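Local coordinates for putative glycosyl hydrolase (Bacteroides thetaiotaomicron VPI-5482, PDB 3K11), which probably acts as a hydrolase of the glycoside hydrolase 88 family, though its substrate is not established, at residues H259-A271 and H314-A328. Sequence-based numbering, arbitrary orientation.
Sequences HPAFCWARANGWA and HQLLDCNDSYLETSA. With EDO (1,2-ethanediol), chain D; EDO (1,2-ethanediol), chain H.
Trp264 and Leu316 form a single beta bridge where the N-termini of helices 265-281 and 326-342 meet in what is probably, as in other family 88 enzymes, an (alpha/alpha)6 barrel. Leu317 N donates to Cys263 O (3.0 Å), and Ala265 N to Gln315 O (2.8 Å). Trp264 is the N-cap of the first helix. Its NE1 makes a weak, bent bond to Gln315 OE1 (3.1 Å, 137°), with indole and amide planes nearly perpendicular. Gln315 reaches it because its chain bends at chi2 (76°); its NE2 bonds Tyr387 O. The methyls of Ala265 and Ala328 pack tightly, CB to CB 3.4 Å. Glu325 caps the second helix: OE1 accepts from Ala328 N (2.9 Å), OE2 from Ser327 N and, on its syn lone pair, Ser327 OG (2.6 Å). OE2 also forms a long salt bridge with Arg266 NH1. Ser327 OG accepts from Arg266 NH1 (3.0 Å), in the guanidinium plane. A leucine in place of Glu325 would probably leave both amides uncapped, Ser327 OG without its acceptor and Arg266 without this carboxylate. Arg266 also bonds Cys375 O. Leu317 lies against Asn268, strand 247-253 and Tyr332 of helix 326-342, while Leu316 packs on helix 384-388.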
ATOM      1  N   HIS A 259      18.921  -7.386  -4.681  1.00 20.20           N
ATOM      2  CA  HIS A 259      18.156  -8.571  -4.359  1.00 22.87           C
ATOM      3  C   HIS A 259      16.692  -8.232  -4.241  1.00 23.81           C
ATOM      4  O   HIS A 259      16.181  -8.064  -3.152  1.00 24.52           O
ATOM      5  CB  HIS A 259      18.686  -9.212  -3.067  1.00 24.51           C
ATOM      6  CG  HIS A 259      20.133  -9.591  -3.145  1.00 23.31           C
ATOM      7  ND1 HIS A 259      20.588 -10.608  -3.960  1.00 22.36           N
ATOM      8  CD2 HIS A 259      21.223  -9.095  -2.504  1.00 24.20           C
ATOM      9  CE1 HIS A 259      21.903 -10.690  -3.846  1.00 23.23           C
ATOM     10  NE2 HIS A 259      22.316  -9.789  -2.962  1.00 22.98           N
ATOM     11  N   PRO A 260      15.984  -8.190  -5.377  1.00 24.78           N
ATOM     12  CA  PRO A 260      14.549  -7.834  -5.375  1.00 23.50           C
ATOM     13  C   PRO A 260      13.720  -8.726  -4.470  1.00 23.01           C
ATOM     14  O   PRO A 260      14.010  -9.905  -4.311  1.00 26.08           O
ATOM     15  CB  PRO A 260      14.140  -8.048  -6.832  1.00 24.19           C
ATOM     16  CG  PRO A 260      15.396  -7.893  -7.626  1.00 24.25           C
ATOM     17  CD  PRO A 260      16.461  -8.509  -6.746  1.00 25.41           C
ATOM     18  N   ALA A 261      12.720  -8.134  -3.819  1.00 22.60           N
ATOM     19  CA  ALA A 261      11.908  -8.825  -2.840  1.00 24.61           C
ATOM     20  C   ALA A 261      10.543  -9.105  -3.430  1.00 27.50           C
ATOM     21  O   ALA A 261       9.840  -8.182  -3.813  1.00 29.38           O
ATOM     22  CB  ALA A 261      11.762  -7.967  -1.587  1.00 24.54           C
ATOM     23  N   PHE A 262      10.210 -10.377  -3.552  1.00 24.05           N
ATOM     24  CA  PHE A 262       8.868 -10.801  -3.804  1.00 23.52           C
ATOM     25  C   PHE A 262       8.475 -11.579  -2.548  1.00 24.78           C
ATOM     26  O   PHE A 262       8.959 -12.677  -2.319  1.00 22.87           O
ATOM     27  CB  PHE A 262       8.794 -11.623  -5.079  1.00 25.75           C
ATOM     28  CG  PHE A 262       9.065 -10.776  -6.318  1.00 21.06           C
ATOM     29  CD1 PHE A 262       8.042 -10.045  -6.890  1.00 25.49           C
ATOM     30  CD2 PHE A 262      10.325 -10.642  -6.806  1.00 25.21           C
ATOM     31  CE1 PHE A 262       8.293  -9.188  -7.921  1.00 24.11           C
ATOM     32  CE2 PHE A 262      10.561  -9.801  -7.891  1.00 22.44           C
ATOM     33  CZ  PHE A 262       9.540  -9.086  -8.419  1.00 25.50           C
ATOM     34  N   CYS A 263       7.648 -10.967  -1.697  1.00 24.84           N
ATOM     35  CA  CYS A 263       7.351 -11.501  -0.348  1.00 23.78           C
ATOM     36  C   CYS A 263       6.198 -12.487  -0.446  1.00 24.67           C
ATOM     37  O   CYS A 263       5.093 -12.221  -0.016  1.00 24.03           O
ATOM     38  CB  CYS A 263       7.018 -10.348   0.594  1.00 26.91           C
ATOM     39  SG  CYS A 263       8.457  -9.204   0.722  1.00 27.06           S
ATOM     40  N   TRP A 264       6.470 -13.597  -1.108  1.00 24.21           N
ATOM     41  CA  TRP A 264       5.464 -14.607  -1.387  1.00 23.16           C
ATOM     42  C   TRP A 264       4.941 -15.204  -0.088  1.00 24.34           C
ATOM     43  O   TRP A 264       5.715 -15.605   0.793  1.00 21.47           O
ATOM     44  CB  TRP A 264       6.042 -15.678  -2.324  1.00 22.45           C
ATOM     45  CG  TRP A 264       5.094 -16.755  -2.686  1.00 22.43           C
ATOM     46  CD1 TRP A 264       3.803 -16.603  -3.063  1.00 26.79           C
ATOM     47  CD2 TRP A 264       5.355 -18.162  -2.681  1.00 23.18           C
ATOM     48  NE1 TRP A 264       3.245 -17.813  -3.318  1.00 23.95           N
ATOM     49  CE2 TRP A 264       4.168 -18.801  -3.078  1.00 22.33           C
ATOM     50  CE3 TRP A 264       6.484 -18.923  -2.445  1.00 23.46           C
ATOM     51  CZ2 TRP A 264       4.067 -20.180  -3.221  1.00 23.77           C
ATOM     52  CZ3 TRP A 264       6.374 -20.308  -2.540  1.00 25.90           C
ATOM     53  CH2 TRP A 264       5.167 -20.908  -2.931  1.00 21.39           C
ATOM     54  N   ALA A 265       3.627 -15.219   0.064  1.00 23.54           N
ATOM     55  CA  ALA A 265       2.990 -15.633   1.343  1.00 21.67           C
ATOM     56  C   ALA A 265       3.290 -17.027   1.793  1.00 24.63           C
ATOM     57  O   ALA A 265       3.671 -17.216   2.966  1.00 24.54           O
ATOM     58  CB  ALA A 265       1.435 -15.372   1.305  1.00 19.89           C
ATOM     59  N   ARG A 266       3.203 -18.033   0.917  1.00 22.68           N
ATOM     60  CA  ARG A 266       3.458 -19.375   1.427  1.00 23.24           C
ATOM     61  C   ARG A 266       4.886 -19.520   1.940  1.00 22.94           C
ATOM     62  O   ARG A 266       5.075 -20.029   3.022  1.00 25.62           O
ATOM     63  CB  ARG A 266       3.140 -20.460   0.420  1.00 22.56           C
ATOM     64  CG  ARG A 266       3.492 -21.842   1.000  1.00 24.56           C
ATOM     65  CD  ARG A 266       2.761 -23.004   0.386  1.00 24.34           C
ATOM     66  NE  ARG A 266       3.099 -23.216  -1.007  1.00 23.67           N
ATOM     67  CZ  ARG A 266       2.220 -23.269  -2.002  1.00 21.28           C
ATOM     68  NH1 ARG A 266       0.919 -23.125  -1.802  1.00 24.22           N
ATOM     69  NH2 ARG A 266       2.671 -23.528  -3.232  1.00 23.63           N
ATOM     70  N   ALA A 267       5.878 -19.036   1.209  1.00 23.24           N
ATOM     71  CA  ALA A 267       7.272 -19.184   1.644  1.00 22.81           C
ATOM     72  C   ALA A 267       7.504 -18.351   2.897  1.00 22.95           C
ATOM     73  O   ALA A 267       8.288 -18.733   3.754  1.00 23.57           O
ATOM     74  CB  ALA A 267       8.265 -18.809   0.512  1.00 21.99           C
ATOM     75  N   ASN A 268       6.818 -17.208   3.038  1.00 22.36           N
ATOM     76  CA  ASN A 268       6.889 -16.479   4.293  1.00 20.36           C
ATOM     77  C   ASN A 268       6.288 -17.301   5.406  1.00 22.19           C
ATOM     78  O   ASN A 268       6.828 -17.345   6.514  1.00 24.27           O
ATOM     79  CB  ASN A 268       6.223 -15.102   4.176  1.00 23.31           C
ATOM     80  CG  ASN A 268       7.239 -14.033   3.819  1.00 20.88           C
ATOM     81  OD1 ASN A 268       7.798 -13.383   4.730  1.00 22.17           O
ATOM     82  ND2 ASN A 268       7.573 -13.912   2.508  1.00 23.35           N
ATOM     83  N   GLY A 269       5.246 -18.080   5.092  1.00 22.87           N
ATOM     84  CA  GLY A 269       4.725 -19.054   6.049  1.00 23.43           C
ATOM     85  C   GLY A 269       5.774 -20.094   6.406  1.00 22.69           C
ATOM     86  O   GLY A 269       5.981 -20.401   7.575  1.00 23.90           O
ATOM     87  N   TRP A 270       6.459 -20.645   5.429  1.00 22.83           N
ATOM     88  CA  TRP A 270       7.500 -21.614   5.721  1.00 22.37           C
ATOM     89  C   TRP A 270       8.578 -21.052   6.662  1.00 24.21           C
ATOM     90  O   TRP A 270       9.049 -21.747   7.527  1.00 24.96           O
ATOM     91  CB  TRP A 270       8.154 -22.098   4.439  1.00 22.64           C
ATOM     92  CG  TRP A 270       7.293 -22.936   3.532  1.00 23.02           C
ATOM     93  CD1 TRP A 270       7.352 -22.964   2.143  1.00 27.84           C
ATOM     94  CD2 TRP A 270       6.271 -23.867   3.901  1.00 28.25           C
ATOM     95  NE1 TRP A 270       6.431 -23.839   1.674  1.00 28.38           N
ATOM     96  CE2 TRP A 270       5.750 -24.396   2.720  1.00 30.82           C
ATOM     97  CE3 TRP A 270       5.743 -24.299   5.114  1.00 35.07           C
ATOM     98  CZ2 TRP A 270       4.732 -25.320   2.711  1.00 31.82           C
ATOM     99  CZ3 TRP A 270       4.717 -25.233   5.098  1.00 35.37           C
ATOM    100  CH2 TRP A 270       4.216 -25.713   3.896  1.00 33.23           C
ATOM    101  N   ALA A 271       8.939 -19.782   6.521  1.00 24.08           N
ATOM    102  CA  ALA A 271       9.960 -19.142   7.362  1.00 22.31           C
ATOM    103  C   ALA A 271       9.423 -18.968   8.788  1.00 23.07           C
ATOM    104  O   ALA A 271      10.152 -19.135   9.772  1.00 24.86           O
ATOM    105  CB  ALA A 271      10.331 -17.755   6.805  1.00 23.02           C
ATOM    106  N   HIS A 314      -2.463 -11.955   1.511  1.00 24.16           N
ATOM    107  CA  HIS A 314      -2.273 -11.829   0.081  1.00 23.62           C
ATOM    108  C   HIS A 314      -1.054 -12.637  -0.420  1.00 23.69           C
ATOM    109  O   HIS A 314       0.010 -12.675   0.242  1.00 24.02           O
ATOM    110  CB  HIS A 314      -2.091 -10.369  -0.292  1.00 23.73           C
ATOM    111  CG  HIS A 314      -3.287  -9.513  -0.051  1.00 22.41           C
ATOM    112  ND1 HIS A 314      -4.288  -9.346  -0.993  1.00 21.57           N
ATOM    113  CD2 HIS A 314      -3.642  -8.756   1.021  1.00 23.41           C
ATOM    114  CE1 HIS A 314      -5.204  -8.520  -0.501  1.00 24.91           C
ATOM    115  NE2 HIS A 314      -4.848  -8.155   0.719  1.00 24.59           N
ATOM    116  N   GLN A 315      -1.204 -13.190  -1.633  1.00 23.09           N
ATOM    117  CA  GLN A 315      -0.191 -14.019  -2.345  1.00 22.87           C
ATOM    118  C   GLN A 315       1.195 -13.376  -2.317  1.00 23.06           C
ATOM    119  O   GLN A 315       2.190 -14.038  -2.064  1.00 22.79           O
ATOM    120  CB  GLN A 315      -0.662 -14.223  -3.777  1.00 22.29           C
ATOM    121  CG  GLN A 315       0.310 -14.774  -4.762  1.00 22.47           C
ATOM    122  CD  GLN A 315       0.569 -16.215  -4.643  1.00 23.47           C
ATOM    123  OE1 GLN A 315       0.330 -16.835  -3.596  1.00 24.65           O
ATOM    124  NE2 GLN A 315       1.097 -16.791  -5.722  1.00 22.08           N
ATOM    125  N   LEU A 316       1.249 -12.075  -2.621  1.00 23.77           N
ATOM    126  CA  LEU A 316       2.436 -11.245  -2.292  1.00 22.18           C
ATOM    127  C   LEU A 316       1.960 -10.404  -1.115  1.00 22.68           C
ATOM    128  O   LEU A 316       1.022  -9.606  -1.242  1.00 22.58           O
ATOM    129  CB  LEU A 316       2.886 -10.360  -3.446  1.00 22.59           C
ATOM    130  CG  LEU A 316       3.562 -11.134  -4.612  1.00 23.38           C
ATOM    131  CD1 LEU A 316       4.032 -10.179  -5.747  1.00 23.55           C
ATOM    132  CD2 LEU A 316       4.716 -12.048  -4.125  1.00 26.28           C
ATOM    133  N   LEU A 317       2.611 -10.569   0.033  1.00 22.89           N
ATOM    134  CA  LEU A 317       2.041 -10.101   1.301  1.00 22.35           C
ATOM    135  C   LEU A 317       1.792  -8.627   1.348  1.00 21.99           C
ATOM    136  O   LEU A 317       0.769  -8.156   1.933  1.00 23.53           O
ATOM    137  CB  LEU A 317       2.925 -10.487   2.450  1.00 22.61           C
ATOM    138  CG  LEU A 317       2.967 -11.961   2.857  1.00 21.12           C
ATOM    139  CD1 LEU A 317       4.168 -12.200   3.805  1.00 21.21           C
ATOM    140  CD2 LEU A 317       1.628 -12.425   3.502  1.00 22.22           C
ATOM    141  N   ASP A 318       2.717  -7.893   0.701  1.00 22.13           N
ATOM    142  CA  ASP A 318       2.720  -6.437   0.716  1.00 22.59           C
ATOM    143  C   ASP A 318       2.129  -5.835  -0.540  1.00 25.42           C
ATOM    144  O   ASP A 318       2.346  -4.647  -0.830  1.00 26.37           O
ATOM    145  CB  ASP A 318       4.138  -5.894   0.956  1.00 22.22           C
ATOM    146  CG  ASP A 318       5.148  -6.376  -0.068  1.00 25.00           C
ATOM    147  OD1 ASP A 318       4.858  -7.374  -0.776  1.00 24.99           O
ATOM    148  OD2 ASP A 318       6.246  -5.760  -0.136  1.00 25.00           O
ATOM    149  N   CYS A 319       1.344  -6.641  -1.258  1.00 24.43           N
ATOM    150  CA  CYS A 319       0.657  -6.212  -2.492  1.00 23.42           C
ATOM    151  C   CYS A 319      -0.818  -6.535  -2.294  1.00 24.53           C
ATOM    152  O   CYS A 319      -1.243  -7.674  -2.511  1.00 24.89           O
ATOM    153  CB  CYS A 319       1.208  -6.969  -3.705  1.00 24.54           C
ATOM    154  SG  CYS A 319       2.931  -6.556  -3.998  1.00 25.81           S
ATOM    155  N   ASN A 320      -1.603  -5.534  -1.857  1.00 23.12           N
ATOM    156  CA  ASN A 320      -2.997  -5.791  -1.484  1.00 23.52           C
ATOM    157  C   ASN A 320      -3.940  -6.005  -2.676  1.00 24.35           C
ATOM    158  O   ASN A 320      -5.128  -6.247  -2.484  1.00 24.59           O
ATOM    159  CB  ASN A 320      -3.521  -4.778  -0.451  1.00 23.06           C
ATOM    160  CG  ASN A 320      -3.916  -3.465  -1.036  1.00 23.76           C
ATOM    161  OD1 ASN A 320      -3.793  -3.255  -2.236  1.00 25.11           O
ATOM    162  ND2 ASN A 320      -4.490  -2.582  -0.197  1.00 23.04           N
ATOM    163  N   ASP A 321      -3.387  -5.939  -3.887  1.00 24.00           N
ATOM    164  CA  ASP A 321      -4.098  -6.234  -5.117  1.00 23.85           C
ATOM    165  C   ASP A 321      -3.798  -7.624  -5.626  1.00 23.54           C
ATOM    166  O   ASP A 321      -4.240  -7.996  -6.727  1.00 23.47           O
ATOM    167  CB  ASP A 321      -3.858  -5.158  -6.195  1.00 24.04           C
ATOM    168  CG  ASP A 321      -2.400  -5.007  -6.606  1.00 28.14           C
ATOM    169  OD1 ASP A 321      -1.524  -5.543  -5.886  1.00 25.88           O
ATOM    170  OD2 ASP A 321      -2.140  -4.322  -7.651  1.00 27.29           O
ATOM    171  N   SER A 322      -3.062  -8.412  -4.861  1.00 24.38           N
ATOM    172  CA  SER A 322      -2.784  -9.788  -5.237  1.00 24.93           C
ATOM    173  C   SER A 322      -3.800 -10.700  -4.513  1.00 27.66           C
ATOM    174  O   SER A 322      -4.373 -10.333  -3.497  1.00 23.90           O
ATOM    175  CB  SER A 322      -1.358 -10.230  -4.920  1.00 25.38           C
ATOM    176  OG  SER A 322      -1.045 -10.211  -3.542  1.00 23.43           O
ATOM    177  N   TYR A 323      -4.026 -11.880  -5.055  1.00 23.83           N
ATOM    178  CA  TYR A 323      -5.117 -12.695  -4.504  1.00 25.36           C
ATOM    179  C   TYR A 323      -4.902 -13.174  -3.095  1.00 24.54           C
ATOM    180  O   TYR A 323      -3.768 -13.355  -2.665  1.00 24.43           O
ATOM    181  CB  TYR A 323      -5.446 -13.861  -5.434  1.00 24.35           C
ATOM    182  CG  TYR A 323      -4.482 -14.981  -5.607  1.00 21.97           C
ATOM    183  CD1 TYR A 323      -4.441 -16.024  -4.695  1.00 23.96           C
ATOM    184  CD2 TYR A 323      -3.704 -15.098  -6.750  1.00 26.80           C
ATOM    185  CE1 TYR A 323      -3.635 -17.100  -4.893  1.00 23.17           C
ATOM    186  CE2 TYR A 323      -2.854 -16.183  -6.934  1.00 24.36           C
ATOM    187  CZ  TYR A 323      -2.837 -17.191  -6.015  1.00 25.91           C
ATOM    188  OH  TYR A 323      -2.061 -18.317  -6.219  1.00 24.64           O
ATOM    189  N   LEU A 324      -6.017 -13.436  -2.395  1.00 26.45           N
ATOM    190  CA  LEU A 324      -5.988 -13.973  -1.047  1.00 24.41           C
ATOM    191  C   LEU A 324      -5.735 -15.474  -1.139  1.00 24.77           C
ATOM    192  O   LEU A 324      -6.490 -16.196  -1.791  1.00 24.16           O
ATOM    193  CB  LEU A 324      -7.310 -13.702  -0.346  1.00 23.54           C
ATOM    194  CG  LEU A 324      -7.654 -12.206  -0.160  1.00 24.33           C
ATOM    195  CD1 LEU A 324      -9.056 -11.986   0.489  1.00 28.51           C
ATOM    196  CD2 LEU A 324      -6.528 -11.491   0.643  1.00 22.04           C
ATOM    197  N   GLU A 325      -4.743 -15.955  -0.422  1.00 23.64           N
ATOM    198  CA  GLU A 325      -4.288 -17.363  -0.545  1.00 21.96           C
ATOM    199  C   GLU A 325      -4.415 -18.149   0.742  1.00 24.84           C
ATOM    200  O   GLU A 325      -4.020 -17.705   1.826  1.00 25.69           O
ATOM    201  CB  GLU A 325      -2.855 -17.331  -1.073  1.00 23.16           C
ATOM    202  CG  GLU A 325      -2.378 -18.628  -1.734  1.00 23.48           C
ATOM    203  CD  GLU A 325      -1.892 -19.656  -0.720  1.00 25.58           C
ATOM    204  OE1 GLU A 325      -1.184 -19.207   0.226  1.00 24.29           O
ATOM    205  OE2 GLU A 325      -2.150 -20.884  -0.891  1.00 23.20           O
ATOM    206  N   THR A 326      -4.962 -19.337   0.603  1.00 22.96           N
ATOM    207  CA  THR A 326      -5.394 -20.118   1.748  1.00 22.28           C
ATOM    208  C   THR A 326      -4.269 -20.802   2.499  1.00 22.82           C
ATOM    209  O   THR A 326      -4.278 -20.813   3.738  1.00 25.36           O
ATOM    210  CB  THR A 326      -6.407 -21.171   1.276  1.00 23.65           C
ATOM    211  OG1 THR A 326      -7.534 -20.512   0.666  1.00 24.35           O
ATOM    212  CG2 THR A 326      -6.882 -22.078   2.471  1.00 22.19           C
ATOM    213  N   SER A 327      -3.334 -21.445   1.778  1.00 23.74           N
ATOM    214  CA  SER A 327      -2.328 -22.239   2.491  1.00 25.06           C
ATOM    215  C   SER A 327      -1.450 -21.365   3.402  1.00 25.30           C
ATOM    216  O   SER A 327      -1.213 -21.702   4.552  1.00 22.68           O
ATOM    217  CB  SER A 327      -1.466 -23.087   1.564  1.00 25.68           C
ATOM    218  OG  SER A 327      -0.692 -22.326   0.653  1.00 23.06           O
ATOM    219  N   ALA A 328      -1.011 -20.225   2.912  1.00 22.19           N
ATOM    220  CA  ALA A 328      -0.224 -19.320   3.725  1.00 22.87           C
ATOM    221  C   ALA A 328      -1.009 -18.853   4.924  1.00 22.94           C
ATOM    222  O   ALA A 328      -0.491 -18.777   6.038  1.00 23.48           O
ATOM    223  CB  ALA A 328       0.206 -18.102   2.911  1.00 21.06           C
TER
HETATM  224  C1  EDO D   3      18.167  -4.309  -2.683  1.00 53.19           C
HETATM  225  O1  EDO D   3      19.097  -5.358  -2.641  1.00 38.49           O
HETATM  226  C2  EDO D   3      17.267  -4.495  -3.898  1.00 52.18           C
HETATM  227  O2  EDO D   3      15.907  -4.167  -3.627  1.00 51.54           O
HETATM  228  C1  EDO H   7      13.838  -4.104  -0.076  1.00 52.81           C
HETATM  229  O1  EDO H   7      15.153  -4.009   0.509  1.00 56.65           O
HETATM  230  C2  EDO H   7      13.679  -5.347  -0.945  1.00 53.75           C
HETATM  231  O2  EDO H   7      14.808  -5.669  -1.772  1.00 32.18           O
HETATM  232  O   HOH W   1       7.977  -5.770  -2.199  1.00 31.14           O
HETATM  233  O   HOH W   2       6.222  -8.702  -2.562  1.00 20.30           O
HETATM  234  O   HOH W   3       0.982 -17.954  -0.989  1.00 22.19           O